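Adenylate/guanylate cyclase/hydrolase, alpha/beta fold family (Ruegeria pomeroyi, PDB 3MR7) probably serves as an adenylate cyclase, of which this chain is the class III nucleotide-cyclase catalytic domain, taken from a longer protein that also carries an alpha/beta-hydrolase family region. Local coordinates at residues 68-73 with 98-103; 79-84 with 92-97; 117-122 with 159-164. All blocks are in the same frame, centred on the assembly; numbering follows the deposited sequence.

Contact 1. Residues 68-73 with 98-103; sequences QAALRC and IGINIG
Ile100 reaches from strand 96-107 into the flank of helix 67-84, and its side chain carries the strand's share of this contact with Ala70 and Leu71. Its CB stands 5.1 Å from Ala70 CB and serves mainly as the fork from which two branches depart. The short branch, CG2, ends opposite Ala70 CB at 4.0 Å, one methyl against another. The longer branch starts at CG1, set beside the backbone N (chi1 -61°), and runs fully extended, so that CD1 is carried up to the helix backbone. There CD1 lies 3.8 Å from Ala70 O, a van der Waals contact of a methyl with a helix carbonyl, and 4.0 Å from Leu71 CA. The same methyl meets Leu71 CD1 at 4.1 Å, where the two side chains cross at about a right angle. Leu71 can offer that branch because its CG is turned opposite the backbone N (chi1 -173°), which brings CD1 round toward the isoleucine.

The small side chain of Ala70 lets the helix come close. Between Ala70 CA and Ile100 CA the two backbones are 7.2 Å apart. Phe64 and Ala9 flank Ala70, Val146 and Phe150 lie against Leu71, and Ala74 extends the surface under Ile100. Such apolar, methyl-lined packing of a helix against a sheet belongs to the ferredoxin-like core of the class III cyclases: helix 67-84 makes the beta-alpha-beta crossover between the parallel strands 59-64 and 96-107, with strand 4-15 lying between them.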
ATOM      1  N   GLN A  68       2.216 -24.720  -2.143  1.00 49.30           N
ATOM      2  CA  GLN A  68       0.908 -24.918  -2.720  1.00 44.08           C
ATOM      3  C   GLN A  68      -0.226 -24.463  -1.781  1.00 54.65           C
ATOM      4  O   GLN A  68      -1.128 -23.742  -2.216  1.00 64.97           O
ATOM      5  CB  GLN A  68       0.741 -26.361  -3.132  1.00 55.82           C
ATOM      6  CG  GLN A  68      -0.062 -26.550  -4.398  1.00 83.48           C
ATOM      7  CD  GLN A  68      -0.268 -28.033  -4.752  1.00104.45           C
ATOM      8  OE1 GLN A  68       0.341 -28.931  -4.146  1.00111.92           O
ATOM      9  NE2 GLN A  68      -1.124 -28.288  -5.742  1.00101.68           N
ATOM     10  N   ALA A  69      -0.184 -24.848  -0.502  1.00 52.04           N
ATOM     11  CA  ALA A  69      -1.309 -24.578   0.413  1.00 46.59           C
ATOM     12  C   ALA A  69      -1.492 -23.090   0.705  1.00 54.02           C
ATOM     13  O   ALA A  69      -2.612 -22.610   0.816  1.00 58.79           O
ATOM     14  CB  ALA A  69      -1.164 -25.352   1.704  1.00 37.76           C
ATOM     15  N   ALA A  70      -0.393 -22.362   0.837  1.00 47.44           N
ATOM     16  CA  ALA A  70      -0.475 -20.920   0.955  1.00 50.31           C
ATOM     17  C   ALA A  70      -1.230 -20.370  -0.247  1.00 56.08           C
ATOM     18  O   ALA A  70      -2.157 -19.561  -0.098  1.00 57.90           O
ATOM     19  CB  ALA A  70       0.914 -20.297   1.042  1.00 44.04           C
ATOM     20  N   LEU A  71      -0.862 -20.835  -1.436  1.00 48.76           N
ATOM     21  CA  LEU A  71      -1.417 -20.248  -2.647  1.00 50.82           C
ATOM     22  C   LEU A  71      -2.883 -20.603  -2.873  1.00 52.05           C
ATOM     23  O   LEU A  71      -3.674 -19.738  -3.220  1.00 57.15           O
ATOM     24  CB  LEU A  71      -0.558 -20.560  -3.878  1.00 46.23           C
ATOM     25  CG  LEU A  71      -1.000 -19.839  -5.158  1.00 49.80           C
ATOM     26  CD1 LEU A  71      -1.242 -18.358  -4.888  1.00 42.85           C
ATOM     27  CD2 LEU A  71       0.025 -20.016  -6.273  1.00 51.10           C
ATOM     28  N   ARG A  72      -3.262 -21.856  -2.671  1.00 55.83           N
ATOM     29  CA  ARG A  72      -4.664 -22.219  -2.857  1.00 61.91           C
ATOM     30  C   ARG A  72      -5.504 -21.503  -1.822  1.00 55.29           C
ATOM     31  O   ARG A  72      -6.665 -21.140  -2.059  1.00 49.27           O
ATOM     32  CB  ARG A  72      -4.875 -23.714  -2.707  1.00 67.48           C
ATOM     33  CG  ARG A  72      -4.223 -24.523  -3.804  1.00 92.47           C
ATOM     34  CD  ARG A  72      -4.135 -25.977  -3.369  1.00108.81           C
ATOM     35  NE  ARG A  72      -3.768 -26.880  -4.452  1.00119.79           N
ATOM     36  CZ  ARG A  72      -3.847 -28.203  -4.357  1.00134.64           C
ATOM     37  NH1 ARG A  72      -4.284 -28.766  -3.235  1.00138.18           N
ATOM     38  NH2 ARG A  72      -3.498 -28.967  -5.382  1.00141.19           N
ATOM     39  N   CYS A  73      -4.914 -21.300  -0.663  1.00 46.97           N
ATOM     40  CA  CYS A  73      -5.624 -20.610   0.389  1.00 54.53           C
ATOM     41  C   CYS A  73      -5.939 -19.173  -0.045  1.00 50.97           C
ATOM     42  O   CYS A  73      -7.082 -18.726   0.068  1.00 49.42           O
ATOM     43  CB  CYS A  73      -4.809 -20.672   1.673  1.00 53.87           C
ATOM     44  SG  CYS A  73      -5.459 -19.774   3.040  1.00 59.41           S
ATOM     45  N   ILE A  98      -2.815  -9.523  -0.944  1.00 46.23           N
ATOM     46  CA  ILE A  98      -2.103 -10.668  -0.379  1.00 43.53           C
ATOM     47  C   ILE A  98      -0.764 -10.868  -1.009  1.00 45.42           C
ATOM     48  O   ILE A  98      -0.634 -10.787  -2.214  1.00 52.04           O
ATOM     49  CB  ILE A  98      -2.896 -11.967  -0.500  1.00 48.62           C
ATOM     50  CG1 ILE A  98      -4.205 -11.858   0.288  1.00 44.08           C
ATOM     51  CG2 ILE A  98      -2.064 -13.140  -0.002  1.00 51.62           C
ATOM     52  CD1 ILE A  98      -5.213 -12.924  -0.028  1.00 37.65           C
ATOM     53  N   GLY A  99       0.235 -11.087  -0.166  1.00 46.71           N
ATOM     54  CA  GLY A  99       1.578 -11.446  -0.592  1.00 47.16           C
ATOM     55  C   GLY A  99       1.995 -12.794  -0.018  1.00 49.80           C
ATOM     56  O   GLY A  99       1.594 -13.202   1.063  1.00 51.81           O
ATOM     57  N   ILE A 100       2.800 -13.518  -0.762  1.00 54.57           N
ATOM     58  CA  ILE A 100       3.240 -14.830  -0.327  1.00 53.13           C
ATOM     59  C   ILE A 100       4.689 -14.958  -0.717  1.00 42.35           C
ATOM     60  O   ILE A 100       5.042 -14.574  -1.804  1.00 43.08           O
ATOM     61  CB  ILE A 100       2.458 -15.923  -1.037  1.00 56.98           C
ATOM     62  CG1 ILE A 100       0.982 -15.788  -0.700  1.00 48.13           C
ATOM     63  CG2 ILE A 100       2.973 -17.280  -0.614  1.00 64.67           C
ATOM     64  CD1 ILE A 100       0.139 -16.802  -1.349  1.00 47.81           C
ATOM     65  N   ASN A 101       5.533 -15.473   0.165  1.00 42.62           N
ATOM     66  CA  ASN A 101       6.943 -15.650  -0.161  1.00 40.66           C
ATOM     67  C   ASN A 101       7.465 -16.934   0.470  1.00 50.05           C
ATOM     68  O   ASN A 101       6.740 -17.601   1.188  1.00 51.78           O
ATOM     69  CB  ASN A 101       7.746 -14.440   0.306  1.00 38.13           C
ATOM     70  CG  ASN A 101       9.219 -14.559  -0.023  1.00 48.36           C
ATOM     71  OD1 ASN A 101       9.589 -15.078  -1.073  1.00 51.09           O
ATOM     72  ND2 ASN A 101      10.070 -14.081   0.876  1.00 49.94           N
ATOM     73  N   ILE A 102       8.716 -17.281   0.200  1.00 53.68           N
ATOM     74  CA  ILE A 102       9.340 -18.427   0.844  1.00 45.91           C
ATOM     75  C   ILE A 102      10.780 -18.137   1.297  1.00 52.35           C
ATOM     76  O   ILE A 102      11.470 -17.288   0.729  1.00 48.20           O
ATOM     77  CB  ILE A 102       9.251 -19.646  -0.060  1.00 47.53           C
ATOM     78  CG1 ILE A 102       7.892 -20.300   0.111  1.00 47.11           C
ATOM     79  CG2 ILE A 102      10.317 -20.658   0.272  1.00 55.46           C
ATOM     80  CD1 ILE A 102       7.533 -21.177  -1.049  1.00 59.41           C
ATOM     81  N   GLY A 103      11.224 -18.803   2.352  1.00 53.60           N
ATOM     82  CA  GLY A 103      12.585 -18.613   2.810  1.00 57.46           C
ATOM     83  C   GLY A 103      12.914 -19.466   4.014  1.00 61.64           C
ATOM     84  O   GLY A 103      12.030 -20.095   4.587  1.00 61.43           O
TER

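Contact 2. Residues 79-84 with 92-97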
ATOM      1  N   GLN A  79     -10.961 -15.359  -4.636  1.00 45.68           N
ATOM      2  CA  GLN A  79     -12.095 -15.719  -5.486  1.00 44.07           C
ATOM      3  C   GLN A  79     -13.468 -15.642  -4.801  1.00 51.42           C
ATOM      4  O   GLN A  79     -14.484 -15.352  -5.455  1.00 54.68           O
ATOM      5  CB  GLN A  79     -11.900 -17.100  -6.084  1.00 39.96           C
ATOM      6  CG  GLN A  79     -10.761 -17.183  -7.084  1.00 45.85           C
ATOM      7  CD  GLN A  79     -10.308 -18.608  -7.273  1.00 61.45           C
ATOM      8  OE1 GLN A  79     -10.818 -19.524  -6.622  1.00 70.14           O
ATOM      9  NE2 GLN A  79      -9.349 -18.811  -8.157  1.00 66.46           N
ATOM     10  N   ALA A  80     -13.514 -15.904  -3.496  1.00 40.89           N
ATOM     11  CA  ALA A  80     -14.782 -15.839  -2.803  1.00 42.39           C
ATOM     12  C   ALA A  80     -15.123 -14.362  -2.588  1.00 54.73           C
ATOM     13  O   ALA A  80     -16.289 -13.954  -2.613  1.00 55.67           O
ATOM     14  CB  ALA A  80     -14.709 -16.573  -1.491  1.00 30.89           C
HETATM   15  N   MSE A  81     -14.091 -13.560  -2.387  1.00 47.67           N
HETATM   16  CA  MSE A  81     -14.308 -12.159  -2.105  1.00 50.18           C
HETATM   17  C   MSE A  81     -14.823 -11.476  -3.339  1.00 55.23           C
HETATM   18  O   MSE A  81     -15.593 -10.525  -3.229  1.00 59.64           O
HETATM   19  CB  MSE A  81     -13.040 -11.476  -1.606  1.00 39.75           C
HETATM   20  CG  MSE A  81     -12.684 -11.893  -0.197  1.00 37.49           C
HETATM   21 SE   MSE A  81     -13.925 -11.105   1.108  0.84 62.51          SE
HETATM   22  CE  MSE A  81     -13.229  -9.275   1.078  1.00 57.68           C
ATOM     23  N   GLN A  82     -14.410 -11.962  -4.512  1.00 39.58           N
ATOM     24  CA  GLN A  82     -14.956 -11.408  -5.744  1.00 51.31           C
ATOM     25  C   GLN A  82     -16.464 -11.653  -5.804  1.00 52.22           C
ATOM     26  O   GLN A  82     -17.218 -10.766  -6.171  1.00 55.88           O
ATOM     27  CB  GLN A  82     -14.253 -11.944  -7.007  1.00 55.75           C
ATOM     28  CG  GLN A  82     -15.103 -11.818  -8.281  1.00 67.21           C
ATOM     29  CD  GLN A  82     -14.285 -11.968  -9.560  1.00 88.67           C
ATOM     30  OE1 GLN A  82     -13.283 -12.681  -9.592  1.00 93.03           O
ATOM     31  NE2 GLN A  82     -14.720 -11.300 -10.627  1.00 96.09           N
ATOM     32  N   GLN A  83     -16.892 -12.856  -5.434  1.00 52.45           N
ATOM     33  CA  GLN A  83     -18.308 -13.192  -5.446  1.00 59.25           C
ATOM     34  C   GLN A  83     -19.051 -12.437  -4.361  1.00 60.31           C
ATOM     35  O   GLN A  83     -20.102 -11.858  -4.614  1.00 68.15           O
ATOM     36  CB  GLN A  83     -18.513 -14.683  -5.227  1.00 68.54           C
ATOM     37  CG  GLN A  83     -17.914 -15.566  -6.288  1.00 82.59           C
ATOM     38  CD  GLN A  83     -18.300 -17.019  -6.090  1.00101.85           C
ATOM     39  OE1 GLN A  83     -18.171 -17.842  -7.004  1.00108.69           O
ATOM     40  NE2 GLN A  83     -18.794 -17.343  -4.891  1.00104.26           N
ATOM     41  N   ARG A  84     -18.502 -12.444  -3.152  1.00 53.21           N
ATOM     42  CA  ARG A  84     -19.198 -11.888  -1.996  1.00 59.25           C
ATOM     43  C   ARG A  84     -19.484 -10.381  -2.107  1.00 64.47           C
ATOM     44  O   ARG A  84     -20.427  -9.858  -1.497  1.00 64.29           O
ATOM     45  CB  ARG A  84     -18.410 -12.167  -0.717  1.00 63.16           C
ATOM     46  CG  ARG A  84     -18.135 -13.636  -0.422  1.00 68.00           C
ATOM     47  CD  ARG A  84     -19.383 -14.361  -0.024  1.00 78.05           C
ATOM     48  NE  ARG A  84     -20.109 -13.704   1.072  1.00 87.35           N
ATOM     49  CZ  ARG A  84     -20.079 -14.106   2.343  1.00 85.54           C
ATOM     50  NH1 ARG A  84     -19.336 -15.156   2.670  1.00 89.74           N
ATOM     51  NH2 ARG A  84     -20.784 -13.463   3.281  1.00 71.34           N
ATOM     52  N   GLU A  92     -16.969   0.821  -3.277  1.00 79.47           N
ATOM     53  CA  GLU A  92     -17.355   0.524  -1.902  1.00 75.37           C
ATOM     54  C   GLU A  92     -17.001  -0.896  -1.462  1.00 66.59           C
ATOM     55  O   GLU A  92     -17.125  -1.237  -0.294  1.00 64.01           O
ATOM     56  CB  GLU A  92     -18.845   0.746  -1.711  1.00 78.99           C
ATOM     57  CG  GLU A  92     -19.277   2.180  -1.842  1.00 87.82           C
ATOM     58  CD  GLU A  92     -20.751   2.369  -1.505  1.00 95.06           C
ATOM     59  OE1 GLU A  92     -21.415   3.150  -2.218  1.00 96.29           O
ATOM     60  OE2 GLU A  92     -21.243   1.733  -0.535  1.00 93.35           O
ATOM     61  N   ARG A  93     -16.573  -1.726  -2.397  1.00 56.39           N
ATOM     62  CA  ARG A  93     -16.277  -3.111  -2.069  1.00 64.67           C
ATOM     63  C   ARG A  93     -15.092  -3.255  -1.098  1.00 66.45           C
ATOM     64  O   ARG A  93     -14.170  -2.432  -1.070  1.00 70.27           O
ATOM     65  CB  ARG A  93     -16.020  -3.905  -3.344  1.00 59.07           C
ATOM     66  CG  ARG A  93     -17.261  -4.111  -4.190  1.00 59.51           C
ATOM     67  CD  ARG A  93     -16.913  -4.834  -5.468  1.00 60.96           C
ATOM     68  NE  ARG A  93     -18.012  -4.778  -6.421  1.00 65.78           N
ATOM     69  CZ  ARG A  93     -17.860  -4.912  -7.730  1.00 69.98           C
ATOM     70  NH1 ARG A  93     -16.650  -5.095  -8.242  1.00 68.18           N
ATOM     71  NH2 ARG A  93     -18.910  -4.853  -8.526  1.00 75.62           N
ATOM     72  N   ILE A  94     -15.132  -4.298  -0.285  1.00 57.19           N
ATOM     73  CA  ILE A  94     -14.012  -4.612   0.581  1.00 57.16           C
ATOM     74  C   ILE A  94     -13.092  -5.479  -0.246  1.00 52.91           C
ATOM     75  O   ILE A  94     -13.539  -6.422  -0.871  1.00 62.91           O
ATOM     76  CB  ILE A  94     -14.469  -5.410   1.828  1.00 52.40           C
ATOM     77  CG1 ILE A  94     -15.374  -4.548   2.703  1.00 57.83           C
ATOM     78  CG2 ILE A  94     -13.278  -5.942   2.617  1.00 40.40           C
ATOM     79  CD1 ILE A  94     -15.533  -5.045   4.135  1.00 64.10           C
ATOM     80  N   GLN A  95     -11.814  -5.158  -0.290  1.00 47.78           N
ATOM     81  CA  GLN A  95     -10.888  -6.069  -0.939  1.00 48.57           C
ATOM     82  C   GLN A  95      -9.640  -6.245  -0.132  1.00 45.97           C
ATOM     83  O   GLN A  95      -9.103  -5.277   0.416  1.00 42.64           O
ATOM     84  CB  GLN A  95     -10.480  -5.562  -2.303  1.00 42.20           C
ATOM     85  CG  GLN A  95     -11.580  -5.445  -3.294  1.00 43.79           C
ATOM     86  CD  GLN A  95     -11.095  -4.750  -4.570  1.00 50.24           C
ATOM     87  OE1 GLN A  95     -10.738  -3.565  -4.556  1.00 54.90           O
ATOM     88  NE2 GLN A  95     -11.048  -5.492  -5.659  1.00 42.72           N
ATOM     89  N   TYR A  96      -9.153  -7.472  -0.087  1.00 38.86           N
ATOM     90  CA  TYR A  96      -7.872  -7.712   0.547  1.00 40.27           C
ATOM     91  C   TYR A  96      -6.692  -7.618  -0.450  1.00 45.47           C
ATOM     92  O   TYR A  96      -6.895  -7.695  -1.661  1.00 47.39           O
ATOM     93  CB  TYR A  96      -7.922  -9.046   1.255  1.00 33.68           C
ATOM     94  CG  TYR A  96      -8.913  -9.059   2.397  1.00 41.72           C
ATOM     95  CD1 TYR A  96      -8.639  -8.403   3.589  1.00 53.12           C
ATOM     96  CD2 TYR A  96     -10.117  -9.730   2.286  1.00 41.69           C
ATOM     97  CE1 TYR A  96      -9.543  -8.420   4.633  1.00 52.19           C
ATOM     98  CE2 TYR A  96     -11.014  -9.752   3.297  1.00 43.70           C
ATOM     99  CZ  TYR A  96     -10.739  -9.105   4.478  1.00 51.47           C
ATOM    100  OH  TYR A  96     -11.678  -9.140   5.498  1.00 54.17           O
ATOM    101  N   ARG A  97      -5.481  -7.385   0.059  1.00 46.94           N
ATOM    102  CA  ARG A  97      -4.240  -7.541  -0.727  1.00 47.95           C
ATOM    103  C   ARG A  97      -3.511  -8.735  -0.132  1.00 54.25           C
ATOM    104  O   ARG A  97      -3.591  -8.960   1.072  1.00 56.90           O
ATOM    105  CB  ARG A  97      -3.348  -6.291  -0.628  1.00 38.95           C
ATOM    106  CG  ARG A  97      -3.837  -5.085  -1.421  1.00 40.89           C
ATOM    107  CD  ARG A  97      -2.763  -4.066  -1.464  1.00 46.09           C
ATOM    108  NE  ARG A  97      -2.337  -3.815  -0.106  1.00 56.67           N
ATOM    109  CZ  ARG A  97      -2.777  -2.800   0.618  1.00 56.58           C
ATOM    110  NH1 ARG A  97      -3.614  -1.935   0.071  1.00 52.58           N
ATOM    111  NH2 ARG A  97      -2.386  -2.649   1.879  1.00 46.15           N
TER
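The carbonyl oxygen of Tyr96, whose ring receives Met81 across this contact, accepts a hydrogen bond from Gln78 NE2, one turn back on the same helix as Met81. Strand and helix are thus joined by a polar bond just beside an apolar meeting. Close by, Ile94 N donates to Glu85 OE1, a second polar link, to the residue just after the helix end.

Between these bonds lies Met81, present as selenomethionine. Its chain bends at every step, with chi2 at -72° and chi3 at -75°, which folds SE and the terminal methyl CE into the angle between Ile94 and Tyr96. SE sits at the edge of the tyrosine ring, 5.1 Å from the ring centroid and 80° off its normal, a Met-aromatic contact in which SE comes 3.9 Å from Tyr96 CE2. Farther back along the same chain, CG is 4.2 Å from Tyr96 CD2. The methyl CE turns to Ile94 as well, lying 3.7 Å from its CG2 and 3.5 Å from its carbonyl O. Its still shorter approach to the ring is doubtful in the model.

Tyr36 of helix 27-47 also packs on Met81, while Leu21 of the second subunit lies against Tyr96, bringing the ring to the dimer interface. An alanine in place of Tyr96 would remove the ring edge and is likely to open a gap beside SE, give the Met81 end more freedom to turn, though Ile94 and Tyr36 would still touch it, and deprive Leu21 of the second subunit of its packing partner. No hydrogen bond or charge pair links the two segments themselves, so what holds them is probably the burial of apolar surface and dispersion, with the polarisable selenium, sulfur in the natural residue, at the ring edge.

Contact 3. Residues 117-122 with 159-164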
ATOM      1  N   VAL A 117      10.288 -13.045   5.636  1.00 37.89           N
ATOM      2  CA  VAL A 117       9.039 -12.512   6.175  1.00 45.67           C
ATOM      3  C   VAL A 117       8.797 -11.072   5.691  1.00 49.90           C
ATOM      4  O   VAL A 117       7.699 -10.711   5.250  1.00 49.15           O
ATOM      5  CB  VAL A 117       9.060 -12.550   7.708  1.00 45.78           C
ATOM      6  CG1 VAL A 117       7.754 -12.007   8.282  1.00 37.96           C
ATOM      7  CG2 VAL A 117       9.319 -13.976   8.186  1.00 53.95           C
ATOM      8  N   ASN A 118       9.839 -10.254   5.765  1.00 49.14           N
ATOM      9  CA  ASN A 118       9.784  -8.882   5.285  1.00 44.03           C
ATOM     10  C   ASN A 118       9.350  -8.809   3.837  1.00 47.87           C
ATOM     11  O   ASN A 118       8.614  -7.925   3.436  1.00 50.87           O
ATOM     12  CB  ASN A 118      11.129  -8.190   5.492  1.00 44.73           C
ATOM     13  CG  ASN A 118      11.382  -7.855   6.953  1.00 57.29           C
ATOM     14  OD1 ASN A 118      10.653  -8.313   7.824  1.00 68.84           O
ATOM     15  ND2 ASN A 118      12.394  -7.043   7.226  1.00 56.52           N
ATOM     16  N   VAL A 119       9.785  -9.782   3.060  1.00 49.32           N
ATOM     17  CA  VAL A 119       9.438  -9.844   1.666  1.00 42.64           C
ATOM     18  C   VAL A 119       7.962 -10.234   1.442  1.00 54.51           C
ATOM     19  O   VAL A 119       7.316  -9.746   0.505  1.00 57.99           O
ATOM     20  CB  VAL A 119      10.467 -10.721   0.927  1.00 41.56           C
ATOM     21  CG1 VAL A 119      10.056 -11.019  -0.529  1.00 35.55           C
ATOM     22  CG2 VAL A 119      11.810 -10.026   0.980  1.00 43.65           C
ATOM     23  N   ALA A 120       7.404 -11.073   2.309  1.00 56.53           N
ATOM     24  CA  ALA A 120       5.999 -11.444   2.156  1.00 51.26           C
ATOM     25  C   ALA A 120       5.132 -10.217   2.397  1.00 52.79           C
ATOM     26  O   ALA A 120       4.155  -9.955   1.675  1.00 52.83           O
ATOM     27  CB  ALA A 120       5.616 -12.547   3.110  1.00 42.45           C
ATOM     28  N   ALA A 121       5.519  -9.468   3.422  1.00 51.70           N
ATOM     29  CA  ALA A 121       4.817  -8.264   3.847  1.00 44.72           C
ATOM     30  C   ALA A 121       4.817  -7.209   2.759  1.00 48.53           C
ATOM     31  O   ALA A 121       3.793  -6.581   2.489  1.00 58.08           O
ATOM     32  CB  ALA A 121       5.491  -7.715   5.078  1.00 28.92           C
ATOM     33  N   ARG A 122       5.984  -7.004   2.153  1.00 44.96           N
ATOM     34  CA  ARG A 122       6.134  -6.051   1.064  1.00 48.49           C
ATOM     35  C   ARG A 122       5.291  -6.460  -0.149  1.00 52.98           C
ATOM     36  O   ARG A 122       4.648  -5.624  -0.786  1.00 53.91           O
ATOM     37  CB  ARG A 122       7.606  -5.922   0.692  1.00 48.12           C
ATOM     38  CG  ARG A 122       7.891  -4.800  -0.259  1.00 42.47           C
ATOM     39  CD  ARG A 122       7.292  -3.515   0.254  1.00 37.60           C
ATOM     40  NE  ARG A 122       7.380  -2.555  -0.818  1.00 42.86           N
ATOM     41  CZ  ARG A 122       6.844  -1.352  -0.826  1.00 43.62           C
ATOM     42  NH1 ARG A 122       6.120  -0.924   0.204  1.00 43.93           N
ATOM     43  NH2 ARG A 122       7.027  -0.590  -1.900  1.00 39.52           N
ATOM     44  N   LYS A 159      12.780  -2.736   1.531  1.00 59.69           N
ATOM     45  CA  LYS A 159      13.553  -1.995   2.520  1.00 57.30           C
ATOM     46  C   LYS A 159      14.571  -2.913   3.230  1.00 60.34           C
ATOM     47  O   LYS A 159      14.199  -3.953   3.770  1.00 59.56           O
ATOM     48  CB  LYS A 159      12.586  -1.314   3.496  1.00 53.71           C
ATOM     49  CG  LYS A 159      13.147  -1.050   4.880  1.00 63.65           C
ATOM     50  CD  LYS A 159      13.178   0.441   5.211  1.00 71.30           C
ATOM     51  CE  LYS A 159      12.825   0.720   6.667  1.00 75.63           C
ATOM     52  NZ  LYS A 159      11.411   0.282   6.944  1.00 83.41           N
ATOM     53  N   ASN A 160      15.855  -2.559   3.184  1.00 66.09           N
ATOM     54  CA  ASN A 160      16.912  -3.307   3.908  1.00 66.86           C
ATOM     55  C   ASN A 160      17.298  -4.675   3.324  1.00 70.95           C
ATOM     56  O   ASN A 160      18.076  -5.429   3.914  1.00 73.65           O
ATOM     57  CB  ASN A 160      16.562  -3.448   5.392  1.00 64.01           C
ATOM     58  CG  ASN A 160      16.247  -2.124   6.041  1.00 74.22           C
ATOM     59  OD1 ASN A 160      15.380  -2.030   6.911  1.00 74.12           O
ATOM     60  ND2 ASN A 160      16.935  -1.079   5.604  1.00 78.84           N
ATOM     61  N   ILE A 161      16.736  -4.997   2.171  1.00 70.66           N
ATOM     62  CA  ILE A 161      17.183  -6.132   1.402  1.00 67.72           C
ATOM     63  C   ILE A 161      17.923  -5.542   0.196  1.00 70.94           C
ATOM     64  O   ILE A 161      17.391  -4.739  -0.568  1.00 66.56           O
ATOM     65  CB  ILE A 161      16.000  -7.079   1.003  1.00 62.89           C
ATOM     66  CG1 ILE A 161      15.532  -7.912   2.203  1.00 58.04           C
ATOM     67  CG2 ILE A 161      16.385  -8.041  -0.136  1.00 50.69           C
ATOM     68  CD1 ILE A 161      14.655  -7.180   3.144  1.00 62.54           C
ATOM     69  N   THR A 162      19.178  -5.918   0.047  1.00 78.46           N
ATOM     70  CA  THR A 162      19.978  -5.364  -1.021  1.00 81.62           C
ATOM     71  C   THR A 162      19.500  -5.860  -2.391  1.00 82.52           C
ATOM     72  O   THR A 162      19.274  -5.050  -3.292  1.00 84.72           O
ATOM     73  CB  THR A 162      21.469  -5.641  -0.781  1.00 92.36           C
ATOM     74  OG1 THR A 162      21.616  -6.521   0.348  1.00 98.41           O
ATOM     75  CG2 THR A 162      22.196  -4.332  -0.491  1.00 90.90           C
ATOM     76  N   ARG A 163      19.321  -7.173  -2.546  1.00 76.28           N
ATOM     77  CA  ARG A 163      18.818  -7.734  -3.812  1.00 71.74           C
ATOM     78  C   ARG A 163      17.300  -7.630  -3.952  1.00 72.64           C
ATOM     79  O   ARG A 163      16.561  -8.229  -3.179  1.00 80.42           O
ATOM     80  CB  ARG A 163      19.190  -9.211  -3.957  1.00 66.56           C
ATOM     81  CG  ARG A 163      20.655  -9.508  -4.018  1.00 68.96           C
ATOM     82  CD  ARG A 163      20.900 -10.731  -4.861  1.00 64.75           C
ATOM     83  NE  ARG A 163      22.172 -10.604  -5.555  1.00 64.17           N
ATOM     84  CZ  ARG A 163      23.339 -10.814  -4.965  1.00 80.50           C
ATOM     85  NH1 ARG A 163      23.370 -11.165  -3.683  1.00 78.56           N
ATOM     86  NH2 ARG A 163      24.469 -10.687  -5.649  1.00 90.70           N
ATOM     87  N   PRO A 164      16.829  -6.898  -4.962  1.00 68.15           N
ATOM     88  CA  PRO A 164      15.406  -6.840  -5.313  1.00 60.45           C
ATOM     89  C   PRO A 164      14.809  -8.206  -5.690  1.00 61.45           C
ATOM     90  O   PRO A 164      15.539  -9.135  -6.017  1.00 61.22           O
ATOM     91  CB  PRO A 164      15.395  -5.915  -6.527  1.00 58.85           C
ATOM     92  CG  PRO A 164      16.789  -5.911  -7.032  1.00 63.36           C
ATOM     93  CD  PRO A 164      17.632  -6.010  -5.808  1.00 66.35           C
TER
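Ile161, Asn118 and Val119 account for most of the surface buried here, and Ile161 gives the largest share. It leaves the turn between strands 151-158 and 161-170 with its CB directed at helix 115-126, and its longer branch meets two successive helix residues. The terminal CD1 reaches Asn118 CB at 4.4 Å, so the methylene of the asparagine is touched before its amide. One bond nearer the backbone, Ile161 CG1 lies 4.5 Å from Val119 CG2. The bend at chi2 (79°) folds CD1 back from an extended course and lets neighbouring atoms of one branch serve both partners.

Val119 divides its methyls between two neighbours. CG1 is turned opposite the backbone N (chi1 171°) and faces Asn101 of strand 96-107, which leaves CG2 for the isoleucine. The packing is loose: the backbones stay 8.6 Å apart between Val119 CA and Ile161 CA, and no hydrogen bond crosses.

Around this apolar patch the polar groups look to the second subunit, where Arg122 NH2 bonds to Ile126 O and Lys159 NZ makes a long, weak ion pair with Glu128. The Asn118-to-Arg122 spacing on the helix is consistent with the asparagine-arginine signature of class III cyclases, whose catalytic domains work as dimers, and the contact lays the turn of a beta hairpin against that signature helix beside the subunit interface.

Overall arrangement
Strand 96-107 ties the three contacts together. Contacts 1 and 2, with centres 18 Å apart, lie one after the other along helix 67-84, facing strand 96-107 and the loop that leads into it, and contact 2 is nested within the chain loop that contact 1 closes. Contact 3 follows later in the sequence, and its centre is 16 Å from that of contact 1. Asn101, next to Ile100 on the strand, touches the helix of contact 3, so helices 67-84 and 115-126 flank opposite faces of one strand. Contacts 2 and 3, 26 Å apart between centres, sit on opposite sides of the chain's centre, and both border the second subunit of the cyclase-domain dimer.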